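Local structure of uncharacterized hypothetical protein FTT_1539c (Francisella tularensis subsp. tularensis, 4QVR) at residues 119-127 with 140-149. The protein is of unknown function, carries a signal sequence that suggests export from the cytoplasm, and contains a DUF6844 domain. Sequence-based numbering, arbitrary orientation. Where two conformers were deposited one is given.
Sequences GSAIGTASV and LAFEKALIKA
K148 NZ is gripped by three partners, and the chain leading to it passes strand 119-126 with CD 3.6 Å from I122 O. One water links the ammonium group to I122 N, 3.1 Å from that nitrogen; a second, weakly held by the lysine, donates to S120 O; E152 forms a salt bridge with it. K144 NZ donates directly to T124 O at 2.7 Å, meeting the carbonyl nearly head-on (C=O...N angle 164°). With CG anti to its carbonyl carbon (chi1 -72°) and the rest extended, this lysine spans from the helix to the strand.

Beside the lysines, glycine and alanines let the axes of the two segments approach to 5.9 Å. G123 lies over the helix backbone, its CA 3.4 Å from A141 O in a CH...O contact; a CB here would clash with that oxygen and with A145 N. A145 CB packs 3.5 Å from G123 N, while the methyl of A121 rests over A145 O and against A149 CB (3.9 Å). At the other end L140 CD2 touches A125 CB.

Segment 140-149, part of helix 134-159, runs roughly antiparallel (149°) to segment 119-126, on edge strand 117-126 of a three-stranded antiparallel sheet. A141 and A145 also touch neighbouring strand 264-273, while I122, directed away from this helix, packs on helix 94-108.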
ATOM      1  N   GLY A 119      -9.420   4.002  -3.600  1.00 38.29           N
ATOM      2  CA  GLY A 119      -9.752   3.378  -2.347  1.00 35.54           C
ATOM      3  C   GLY A 119      -9.099   4.082  -1.176  1.00 35.59           C
ATOM      4  O   GLY A 119      -8.167   4.873  -1.319  1.00 34.16           O
ATOM      5  N   SER A 120      -9.623   3.822  -0.008  1.00 36.09           N
ATOM      6  CA  SER A 120      -9.036   4.370   1.194  1.00 39.45           C
ATOM      7  C   SER A 120      -9.129   3.337   2.344  1.00 36.32           C
ATOM      8  O   SER A 120     -10.038   2.488   2.360  1.00 35.29           O
ATOM      9  CB  SER A 120      -9.704   5.697   1.539  1.00 38.05           C
ATOM     10  OG  SER A 120     -11.063   5.529   1.804  1.00 43.92           O
ATOM     11  N   ALA A 121      -8.156   3.372   3.255  1.00 34.20           N
ATOM     12  CA  ALA A 121      -8.117   2.462   4.413  1.00 31.69           C
ATOM     13  C   ALA A 121      -7.355   3.071   5.560  1.00 32.53           C
ATOM     14  O   ALA A 121      -6.535   3.942   5.406  1.00 34.76           O
ATOM     15  CB  ALA A 121      -7.496   1.119   4.058  1.00 30.86           C
ATOM     16  N   ILE A 122      -7.663   2.588   6.743  1.00 35.37           N
ATOM     17  CA  ILE A 122      -7.085   3.095   7.940  1.00 35.78           C
ATOM     18  C   ILE A 122      -6.473   1.957   8.694  1.00 35.62           C
ATOM     19  O   ILE A 122      -6.950   0.852   8.601  1.00 34.79           O
ATOM     20  CB  ILE A 122      -8.220   3.678   8.779  1.00 38.87           C
ATOM     21  CG1 ILE A 122      -8.728   4.948   8.120  1.00 39.95           C
ATOM     22  CG2 ILE A 122      -7.810   3.907  10.241  1.00 42.05           C
ATOM     23  CD1 ILE A 122      -9.984   5.480   8.782  1.00 45.32           C
ATOM     24  N   GLY A 123      -5.409   2.246   9.429  1.00 36.61           N
ATOM     25  CA  GLY A 123      -4.779   1.290  10.318  1.00 36.57           C
ATOM     26  C   GLY A 123      -4.468   2.082  11.585  1.00 38.95           C
ATOM     27  O   GLY A 123      -4.308   3.320  11.508  1.00 37.46           O
ATOM     28  N   THR A 124      -4.451   1.397  12.741  0.50 38.84           N
ATOM     29  CA  THR A 124      -4.149   2.009  14.052  0.50 40.68           C
ATOM     30  C   THR A 124      -3.267   1.104  14.924  0.50 38.89           C
ATOM     31  O   THR A 124      -3.336  -0.110  14.843  0.50 39.85           O
ATOM     32  CB  THR A 124      -5.422   2.315  14.870  0.50 44.36           C
ATOM     33  OG1 THR A 124      -6.075   1.089  15.245  0.50 45.64           O
ATOM     34  CG2 THR A 124      -6.371   3.185  14.062  0.50 46.19           C
ATOM     35  N   ALA A 125      -2.476   1.714  15.793  1.00 38.70           N
ATOM     36  CA  ALA A 125      -1.567   0.988  16.665  1.00 41.65           C
ATOM     37  C   ALA A 125      -1.503   1.755  17.934  1.00 41.71           C
ATOM     38  O   ALA A 125      -1.696   2.963  17.907  1.00 39.90           O
ATOM     39  CB  ALA A 125      -0.187   0.902  16.057  1.00 42.13           C
ATOM     40  N   SER A 126      -1.235   1.076  19.054  1.00 45.04           N
ATOM     41  CA  SER A 126      -1.158   1.772  20.347  1.00 46.89           C
ATOM     42  C   SER A 126       0.191   2.403  20.440  1.00 47.96           C
ATOM     43  O   SER A 126       1.119   1.965  19.758  1.00 47.83           O
ATOM     44  CB  SER A 126      -1.312   0.797  21.510  1.00 50.92           C
ATOM     45  OG  SER A 126      -2.445  -0.021  21.307  1.00 51.95           O
ATOM     46  N   VAL A 127       0.295   3.457  21.242  1.00 50.05           N
ATOM     47  CA  VAL A 127       1.590   4.084  21.523  1.00 54.05           C
ATOM     48  C   VAL A 127       1.829   3.859  23.014  1.00 57.05           C
ATOM     49  O   VAL A 127       0.887   3.491  23.726  1.00 60.77           O
ATOM     50  CB  VAL A 127       1.627   5.597  21.228  1.00 55.73           C
ATOM     51  CG1 VAL A 127       1.388   5.864  19.766  1.00 52.97           C
ATOM     52  CG2 VAL A 127       0.632   6.361  22.094  1.00 57.68           C
ATOM     53  N   LEU A 140       3.719   0.932  11.803  1.00 39.50           N
ATOM     54  CA  LEU A 140       2.935  -0.288  11.838  1.00 38.28           C
ATOM     55  C   LEU A 140       1.507   0.015  11.352  1.00 35.51           C
ATOM     56  O   LEU A 140       0.892  -0.743  10.598  1.00 33.84           O
ATOM     57  CB  LEU A 140       2.899  -0.823  13.264  1.00 40.92           C
ATOM     58  CG  LEU A 140       1.980  -2.028  13.441  1.00 41.98           C
ATOM     59  CD1 LEU A 140       2.548  -3.215  12.700  1.00 44.09           C
ATOM     60  CD2 LEU A 140       1.806  -2.370  14.900  1.00 41.85           C
ATOM     61  N   ALA A 141       0.972   1.125  11.832  1.00 35.84           N
ATOM     62  CA  ALA A 141      -0.374   1.560  11.474  1.00 35.83           C
ATOM     63  C   ALA A 141      -0.496   1.762   9.948  1.00 35.99           C
ATOM     64  O   ALA A 141      -1.515   1.388   9.337  1.00 33.34           O
ATOM     65  CB  ALA A 141      -0.716   2.837  12.235  1.00 38.52           C
ATOM     66  N   PHE A 142       0.539   2.347   9.337  1.00 37.29           N
ATOM     67  CA  PHE A 142       0.556   2.521   7.887  1.00 37.75           C
ATOM     68  C   PHE A 142       0.566   1.163   7.223  1.00 35.89           C
ATOM     69  O   PHE A 142      -0.164   0.943   6.276  1.00 36.47           O
ATOM     70  CB  PHE A 142       1.749   3.345   7.376  1.00 36.32           C
ATOM     71  CG  PHE A 142       1.963   3.191   5.891  1.00 34.58           C
ATOM     72  CD1 PHE A 142       1.078   3.758   4.986  1.00 34.11           C
ATOM     73  CD2 PHE A 142       3.029   2.459   5.396  1.00 34.40           C
ATOM     74  CE1 PHE A 142       1.240   3.567   3.617  1.00 33.40           C
ATOM     75  CE2 PHE A 142       3.217   2.299   4.025  1.00 32.94           C
ATOM     76  CZ  PHE A 142       2.311   2.840   3.138  1.00 32.11           C
ATOM     77  N   GLU A 143       1.389   0.254   7.706  1.00 35.30           N
ATOM     78  CA  GLU A 143       1.463  -1.090   7.091  1.00 38.81           C
ATOM     79  C   GLU A 143       0.117  -1.798   7.088  1.00 37.70           C
ATOM     80  O   GLU A 143      -0.269  -2.442   6.099  1.00 41.92           O
ATOM     81  CB  GLU A 143       2.535  -1.948   7.774  1.00 44.69           C
ATOM     82  CG  GLU A 143       3.973  -1.480   7.435  1.00 54.91           C
ATOM     83  CD  GLU A 143       5.065  -1.990   8.387  1.00 64.72           C
ATOM     84  OE1 GLU A 143       4.824  -2.926   9.197  1.00 69.95           O
ATOM     85  OE2 GLU A 143       6.186  -1.429   8.329  1.00 74.34           O
ATOM     86  N   LYS A 144      -0.618  -1.668   8.170  1.00 34.41           N
ATOM     87  CA  LYS A 144      -1.954  -2.276   8.240  1.00 37.57           C
ATOM     88  C   LYS A 144      -2.935  -1.587   7.307  1.00 33.76           C
ATOM     89  O   LYS A 144      -3.766  -2.231   6.703  1.00 35.14           O
ATOM     90  CB  LYS A 144      -2.513  -2.179   9.656  1.00 39.41           C
ATOM     91  CG  LYS A 144      -1.849  -3.094  10.697  1.00 45.80           C
ATOM     92  CD  LYS A 144      -2.345  -2.566  12.031  1.00 50.95           C
ATOM     93  CE  LYS A 144      -2.130  -3.445  13.218  1.00 54.79           C
ATOM     94  NZ  LYS A 144      -2.824  -2.751  14.332  1.00 53.31           N
ATOM     95  N   ALA A 145      -2.886  -0.265   7.261  1.00 30.13           N
ATOM     96  CA  ALA A 145      -3.724   0.482   6.355  1.00 29.65           C
ATOM     97  C   ALA A 145      -3.430   0.058   4.902  1.00 30.13           C
ATOM     98  O   ALA A 145      -4.340  -0.244   4.104  1.00 32.42           O
ATOM     99  CB  ALA A 145      -3.437   1.963   6.504  1.00 27.98           C
ATOM    100  N   LEU A 146      -2.165   0.062   4.527  1.00 29.80           N
ATOM    101  CA  LEU A 146      -1.811  -0.320   3.125  1.00 30.59           C
ATOM    102  C   LEU A 146      -2.319  -1.687   2.752  1.00 31.06           C
ATOM    103  O   LEU A 146      -2.923  -1.875   1.694  1.00 30.28           O
ATOM    104  CB  LEU A 146      -0.317  -0.339   2.951  1.00 33.74           C
ATOM    105  CG  LEU A 146       0.206  -0.729   1.560  1.00 38.05           C
ATOM    106  CD1 LEU A 146      -0.259   0.268   0.505  1.00 38.90           C
ATOM    107  CD2 LEU A 146       1.725  -0.786   1.615  1.00 38.90           C
ATOM    108  N   ILE A 147      -2.068  -2.661   3.623  1.00 32.40           N
ATOM    109  CA  ILE A 147      -2.479  -4.040   3.364  1.00 36.81           C
ATOM    110  C   ILE A 147      -3.979  -4.161   3.285  1.00 34.08           C
ATOM    111  O   ILE A 147      -4.517  -4.958   2.512  1.00 34.09           O
ATOM    112  CB  ILE A 147      -1.908  -5.006   4.443  1.00 44.94           C
ATOM    113  CG1 ILE A 147      -0.443  -5.327   4.122  1.00 50.68           C
ATOM    114  CG2 ILE A 147      -2.687  -6.300   4.483  1.00 48.61           C
ATOM    115  CD1 ILE A 147       0.241  -6.186   5.173  1.00 58.69           C
ATOM    116  N   LYS A 148      -4.662  -3.372   4.089  1.00 33.15           N
ATOM    117  CA  LYS A 148      -6.123  -3.368   4.083  1.00 35.42           C
ATOM    118  C   LYS A 148      -6.625  -2.782   2.765  1.00 35.05           C
ATOM    119  O   LYS A 148      -7.548  -3.302   2.147  1.00 35.33           O
ATOM    120  CB  LYS A 148      -6.611  -2.570   5.261  1.00 39.38           C
ATOM    121  CG  LYS A 148      -8.102  -2.626   5.515  1.00 45.23           C
ATOM    122  CD  LYS A 148      -8.335  -1.996   6.877  1.00 52.35           C
ATOM    123  CE  LYS A 148      -9.757  -2.177   7.356  1.00 61.57           C
ATOM    124  NZ  LYS A 148     -10.718  -1.535   6.439  1.00 66.13           N
ATOM    125  N   ALA A 149      -5.984  -1.720   2.312  1.00 34.86           N
ATOM    126  CA  ALA A 149      -6.368  -1.112   1.048  1.00 37.66           C
ATOM    127  C   ALA A 149      -6.116  -2.097  -0.072  1.00 37.42           C
ATOM    128  O   ALA A 149      -6.948  -2.246  -0.956  1.00 36.00           O
ATOM    129  CB  ALA A 149      -5.596   0.187   0.809  1.00 34.82           C
TER
HETATM  130  O   HOH W   1     -11.205   0.642   4.291  1.00 51.38           O
HETATM  131  O   HOH W   2     -10.448   1.265   6.778  1.00 33.24           O